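Local structure of succinylglutamate desuccinylase (Vibrio parahaemolyticus, 2BCO) at residues Ile62-Asp74 with Leu220-Leu234. The protein probably hydrolyses N-succinylglutamate to succinate and glutamate, the last step of arginine degradation by the succinyltransferase pathway, using one bound zinc ion. Sequence-based numbering, arbitrary orientation.
With ZN (zinc ion), chain C.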
loop_
_atom_site.group_PDB
_atom_site.type_symbol
_atom_site.label_atom_id
_atom_site.label_comp_id
_atom_site.label_asym_id
_atom_site.label_seq_id
_atom_site.Cartn_x
_atom_site.Cartn_y
_atom_site.Cartn_z
ATOM N N ILE A 62 -1.529 2.561 -7.840
ATOM C CA ILE A 62 -0.411 1.851 -8.459
ATOM C C ILE A 62 -1.067 0.906 -9.469
ATOM O O ILE A 62 -0.528 0.639 -10.548
ATOM C CB ILE A 62 0.410 1.043 -7.409
ATOM C CG1 ILE A 62 1.404 1.973 -6.710
ATOM C CG2 ILE A 62 1.166 -0.118 -8.074
ATOM C CD1 ILE A 62 2.390 2.656 -7.661
ATOM N N HIS A 63 -2.247 0.420 -9.085
ATOM C CA HIS A 63 -3.090 -0.450 -9.898
ATOM C C HIS A 63 -4.288 0.450 -10.214
ATOM O O HIS A 63 -4.941 0.957 -9.302
ATOM C CB HIS A 63 -3.519 -1.683 -9.093
ATOM C CG HIS A 63 -2.411 -2.667 -8.883
ATOM N ND1 HIS A 63 -2.393 -3.564 -7.838
ATOM C CD2 HIS A 63 -1.290 -2.910 -9.601
ATOM C CE1 HIS A 63 -1.310 -4.314 -7.918
ATOM N NE2 HIS A 63 -0.623 -3.938 -8.980
ATOM N N GLY A 64 -4.557 0.650 -11.504
ATOM C CA GLY A 64 -5.624 1.543 -11.937
ATOM C C GLY A 64 -7.040 1.365 -11.433
ATOM O O GLY A 64 -7.710 2.353 -11.122
ATOM N N ASP A 65 -7.504 0.119 -11.355
ATOM C CA ASP A 65 -8.869 -0.154 -10.904
ATOM C C ASP A 65 -9.134 -0.102 -9.390
ATOM O O ASP A 65 -10.243 -0.370 -8.956
ATOM C CB ASP A 65 -9.344 -1.508 -11.465
ATOM C CG ASP A 65 -8.382 -2.643 -11.159
ATOM O OD1 ASP A 65 -7.343 -2.410 -10.501
ATOM O OD2 ASP A 65 -8.660 -3.784 -11.584
ATOM N N GLU A 66 -8.141 0.256 -8.587
ATOM C CA GLU A 66 -8.344 0.315 -7.131
ATOM C C GLU A 66 -8.645 1.749 -6.703
ATOM O O GLU A 66 -7.812 2.443 -6.120
ATOM C CB GLU A 66 -7.104 -0.266 -6.442
ATOM C CG GLU A 66 -6.999 -1.764 -6.734
ATOM C CD GLU A 66 -5.652 -2.351 -6.413
ATOM O OE1 GLU A 66 -4.915 -1.740 -5.614
ATOM O OE2 GLU A 66 -5.336 -3.430 -6.954
ATOM N N THR A 67 -9.877 2.160 -6.982
ATOM C CA THR A 67 -10.340 3.520 -6.765
ATOM C C THR A 67 -10.683 4.067 -5.384
ATOM O O THR A 67 -10.482 5.255 -5.147
ATOM C CB THR A 67 -11.545 3.807 -7.707
ATOM O OG1 THR A 67 -12.711 3.122 -7.222
ATOM C CG2 THR A 67 -11.239 3.299 -9.130
ATOM N N ALA A 68 -11.212 3.234 -4.489
ATOM C CA ALA A 68 -11.591 3.692 -3.147
ATOM C C ALA A 68 -10.561 4.613 -2.473
ATOM O O ALA A 68 -10.903 5.703 -2.015
ATOM C CB ALA A 68 -11.900 2.491 -2.244
ATOM N N PRO A 69 -9.288 4.195 -2.403
ATOM C CA PRO A 69 -8.304 5.073 -1.760
ATOM C C PRO A 69 -8.132 6.395 -2.509
ATOM O O PRO A 69 -7.848 7.432 -1.899
ATOM C CB PRO A 69 -7.025 4.233 -1.766
ATOM C CG PRO A 69 -7.545 2.825 -1.744
ATOM C CD PRO A 69 -8.688 2.894 -2.735
HETATM N N MSE A 70 -8.296 6.348 -3.828
HETATM C CA MSE A 70 -8.166 7.543 -4.650
HETATM C C MSE A 70 -9.244 8.534 -4.228
HETATM O O MSE A 70 -8.986 9.735 -4.132
HETATM C CB MSE A 70 -8.322 7.190 -6.136
HETATM C CG MSE A 70 -7.412 6.063 -6.605
HETATM SE SE MSE A 70 -7.504 5.688 -8.518
HETATM C CE MSE A 70 -9.300 6.339 -8.869
ATOM N N GLU A 71 -10.447 8.022 -3.967
ATOM C CA GLU A 71 -11.564 8.862 -3.538
ATOM C C GLU A 71 -11.262 9.459 -2.167
ATOM O O GLU A 71 -11.528 10.638 -1.934
ATOM C CB GLU A 71 -12.875 8.060 -3.459
ATOM C CG GLU A 71 -13.364 7.461 -4.777
ATOM C CD GLU A 71 -14.895 7.306 -4.815
ATOM O OE1 GLU A 71 -15.399 6.172 -5.015
ATOM O OE2 GLU A 71 -15.592 8.335 -4.638
ATOM N N LEU A 72 -10.705 8.646 -1.263
ATOM C CA LEU A 72 -10.363 9.128 0.083
ATOM C C LEU A 72 -9.306 10.219 -0.008
ATOM O O LEU A 72 -9.402 11.247 0.662
ATOM C CB LEU A 72 -9.838 7.988 0.968
ATOM C CG LEU A 72 -10.826 6.858 1.267
ATOM C CD1 LEU A 72 -10.211 5.909 2.286
ATOM C CD2 LEU A 72 -12.155 7.444 1.798
ATOM N N VAL A 73 -8.294 9.987 -0.837
ATOM C CA VAL A 73 -7.233 10.968 -1.028
ATOM C C VAL A 73 -7.840 12.238 -1.614
ATOM O O VAL A 73 -7.512 13.342 -1.200
ATOM C CB VAL A 73 -6.129 10.435 -1.989
ATOM C CG1 VAL A 73 -5.180 11.564 -2.390
ATOM C CG2 VAL A 73 -5.344 9.314 -1.303
ATOM N N ASP A 74 -8.748 12.075 -2.567
ATOM C CA ASP A 74 -9.377 13.227 -3.197
ATOM C C ASP A 74 -10.134 14.118 -2.211
ATOM O O ASP A 74 -10.115 15.342 -2.338
ATOM C CB ASP A 74 -10.327 12.771 -4.297
ATOM C CG ASP A 74 -10.919 13.929 -5.060
ATOM O OD1 ASP A 74 -10.158 14.638 -5.751
ATOM O OD2 ASP A 74 -12.147 14.131 -4.958
ATOM N N LEU A 220 -7.244 -1.935 1.065
ATOM C CA LEU A 220 -8.467 -1.290 1.534
ATOM C C LEU A 220 -9.694 -1.695 0.727
ATOM O O LEU A 220 -9.993 -1.107 -0.317
ATOM C CB LEU A 220 -8.316 0.229 1.457
ATOM C CG LEU A 220 -7.472 0.961 2.496
ATOM C CD1 LEU A 220 -6.368 0.072 3.010
ATOM C CD2 LEU A 220 -6.920 2.239 1.885
ATOM N N GLY A 221 -10.412 -2.694 1.211
ATOM C CA GLY A 221 -11.601 -3.116 0.510
ATOM C C GLY A 221 -11.316 -3.828 -0.797
ATOM O O GLY A 221 -10.236 -4.380 -0.999
ATOM N N ARG A 222 -12.306 -3.802 -1.679
ATOM C CA ARG A 222 -12.244 -4.463 -2.982
ATOM C C ARG A 222 -12.287 -3.423 -4.089
ATOM O O ARG A 222 -12.574 -2.252 -3.830
ATOM C CB ARG A 222 -13.452 -5.397 -3.128
ATOM C CG ARG A 222 -13.554 -6.448 -2.032
ATOM C CD ARG A 222 -12.666 -7.627 -2.352
ATOM N NE ARG A 222 -13.208 -8.412 -3.462
ATOM C CZ ARG A 222 -14.255 -9.223 -3.355
ATOM N NH1 ARG A 222 -14.872 -9.367 -2.181
ATOM N NH2 ARG A 222 -14.695 -9.885 -4.418
ATOM N N VAL A 223 -12.009 -3.849 -5.318
ATOM C CA VAL A 223 -12.042 -2.932 -6.447
ATOM C C VAL A 223 -13.480 -2.642 -6.894
ATOM O O VAL A 223 -14.341 -3.520 -6.880
ATOM C CB VAL A 223 -11.246 -3.490 -7.669
ATOM C CG1 VAL A 223 -9.916 -4.058 -7.208
ATOM C CG2 VAL A 223 -12.044 -4.542 -8.393
ATOM N N ALA A 224 -13.724 -1.395 -7.281
ATOM C CA ALA A 224 -15.032 -0.970 -7.765
ATOM C C ALA A 224 -14.814 0.362 -8.444
ATOM O O ALA A 224 -13.794 1.014 -8.217
ATOM C CB ALA A 224 -16.027 -0.828 -6.602
ATOM N N ARG A 225 -15.761 0.774 -9.278
ATOM C CA ARG A 225 -15.621 2.040 -9.981
ATOM C C ARG A 225 -15.709 3.209 -9.011
ATOM O O ARG A 225 -16.178 3.067 -7.880
ATOM C CB ARG A 225 -16.711 2.190 -11.048
ATOM C CG ARG A 225 -16.892 0.968 -11.941
ATOM C CD ARG A 225 -17.952 1.191 -13.020
ATOM N NE ARG A 225 -18.108 0.009 -13.856
ATOM C CZ ARG A 225 -18.884 -1.029 -13.558
ATOM N NH1 ARG A 225 -19.610 -1.040 -12.443
ATOM N NH2 ARG A 225 -18.902 -2.080 -14.358
ATOM N N ILE A 226 -15.232 4.361 -9.460
ATOM C CA ILE A 226 -15.286 5.574 -8.675
ATOM C C ILE A 226 -16.770 5.947 -8.470
ATOM O O ILE A 226 -17.571 5.884 -9.412
ATOM C CB ILE A 226 -14.552 6.713 -9.422
ATOM C CG1 ILE A 226 -13.053 6.395 -9.488
ATOM C CG2 ILE A 226 -14.827 8.042 -8.753
ATOM C CD1 ILE A 226 -12.194 7.449 -10.204
ATOM N N GLY A 227 -17.117 6.324 -7.240
ATOM C CA GLY A 227 -18.481 6.689 -6.916
ATOM C C GLY A 227 -19.334 5.461 -6.654
ATOM O O GLY A 227 -20.535 5.566 -6.389
ATOM N N GLU A 228 -18.712 4.289 -6.731
ATOM C CA GLU A 228 -19.428 3.041 -6.517
ATOM C C GLU A 228 -18.732 2.153 -5.481
ATOM O O GLU A 228 -18.935 0.940 -5.457
ATOM C CB GLU A 228 -19.579 2.294 -7.860
ATOM C CG GLU A 228 -20.421 3.053 -8.897
ATOM C CD GLU A 228 -20.559 2.330 -10.239
ATOM O OE1 GLU A 228 -20.262 1.116 -10.331
ATOM O OE2 GLU A 228 -20.988 2.986 -11.212
ATOM N N ASN A 229 -17.921 2.764 -4.619
ATOM C CA ASN A 229 -17.211 2.017 -3.580
ATOM C C ASN A 229 -17.974 1.957 -2.258
ATOM O O ASN A 229 -18.854 2.777 -1.989
ATOM C CB ASN A 229 -15.827 2.637 -3.321
ATOM C CG ASN A 229 -14.820 2.295 -4.406
ATOM O OD1 ASN A 229 -14.523 1.125 -4.646
ATOM N ND2 ASN A 229 -14.292 3.315 -5.064
ATOM N N ALA A 230 -17.625 0.975 -1.434
ATOM C CA ALA A 230 -18.245 0.804 -0.118
ATOM C C ALA A 230 -17.453 1.668 0.867
ATOM O O ALA A 230 -16.905 1.171 1.846
ATOM C CB ALA A 230 -18.187 -0.676 0.292
ATOM N N LEU A 231 -17.416 2.969 0.590
ATOM C CA LEU A 231 -16.664 3.948 1.378
ATOM C C LEU A 231 -16.821 3.971 2.896
ATOM O O LEU A 231 -15.856 4.248 3.614
ATOM C CB LEU A 231 -16.928 5.354 0.823
ATOM C CG LEU A 231 -15.895 5.959 -0.142
ATOM C CD1 LEU A 231 -15.245 4.887 -0.991
ATOM C CD2 LEU A 231 -16.572 6.999 -1.021
ATOM N N ASP A 232 -18.023 3.696 3.384
ATOM C CA ASP A 232 -18.283 3.705 4.820
ATOM C C ASP A 232 -17.444 2.664 5.543
ATOM O O ASP A 232 -17.057 2.865 6.688
ATOM C CB ASP A 232 -19.778 3.486 5.085
ATOM C CG ASP A 232 -20.614 4.650 4.601
ATOM O OD1 ASP A 232 -20.445 5.756 5.164
ATOM O OD2 ASP A 232 -21.421 4.476 3.652
ATOM N N ARG A 233 -17.154 1.560 4.865
ATOM C CA ARG A 233 -16.345 0.508 5.461
ATOM C C ARG A 233 -14.891 0.956 5.613
ATOM O O ARG A 233 -14.083 0.249 6.194
ATOM C CB ARG A 233 -16.405 -0.763 4.603
ATOM C CG ARG A 233 -17.822 -1.244 4.304
ATOM C CD ARG A 233 -17.827 -2.645 3.697
ATOM N NE ARG A 233 -17.402 -3.656 4.664
ATOM C CZ ARG A 233 -17.419 -4.966 4.441
ATOM N NH1 ARG A 233 -17.847 -5.445 3.275
ATOM N NH2 ARG A 233 -16.996 -5.797 5.380
ATOM N N LEU A 234 -14.559 2.135 5.097
ATOM C CA LEU A 234 -13.190 2.637 5.205
ATOM C C LEU A 234 -13.118 3.857 6.114
ATOM O O LEU A 234 -12.081 4.513 6.203
ATOM C CB LEU A 234 -12.640 3.010 3.823
ATOM C CG LEU A 234 -12.460 1.860 2.839
ATOM C CD1 LEU A 234 -11.994 2.410 1.500
ATOM C CD2 LEU A 234 -11.442 0.860 3.397
HETATM ZN ZN ZN C . -3.186 -3.244 -5.628
HETATM O O HOH W 1 -12.131 0.367 -5.384
HETATM O O HOH W 2 -3.765 -5.607 -4.829
#
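Asn229 lays a face of its amide over Ala68 CB, its CG 3.6 Å away, and illustrates how one side chain can tie a long loop to the N-terminal part of a helix. Both N-H groups of ND2 are spent: one meets Thr67 OG1 at 2.7 Å, nearly straight and in the amide plane, the other reaches the anti lone pair of Glu71 OE1, with carboxylate and amide planes 50° apart. The Thr67 hydroxyl, while accepting from Asn229, donates to Ala224 O (OG1 to O 2.6 Å); with chi1 at 74°, OG1 is set between backbone N and carbonyl carbon, while CB and CG2 lie against Ile226 CG1. Glu71 OE1 takes a second bond from Gly227 N at 2.8 Å, arriving from above the carboxylate plane, so the type II beta turn from Arg225 to Glu228 is gripped at its glycine. A water accepts from Ala68 N and is also close to Asn229 OD1 (2.6 Å). Apolar contacts flank this polar network: Met70 CE on Ile226 CD1, while Leu234 CD1 touches both Ala68 CB and Leu72 CD1. Toward the metal, Val223 CG1 rests on Glu66 CG, 3.7 Å away, the methylene next to the carboxylate that binds zinc through both oxygens; His63 ND1 and His155 are further zinc ligands, and Cys156 N bonds Glu66 OE1. The loop that follows strand 214-220 is thus fastened beside the zinc site of the catalytic domain, and helix 68-81 meets strand 149-157 through Pro69, helix 10-15 through Met70, and helix 235-245 through Leu72 on Phe237.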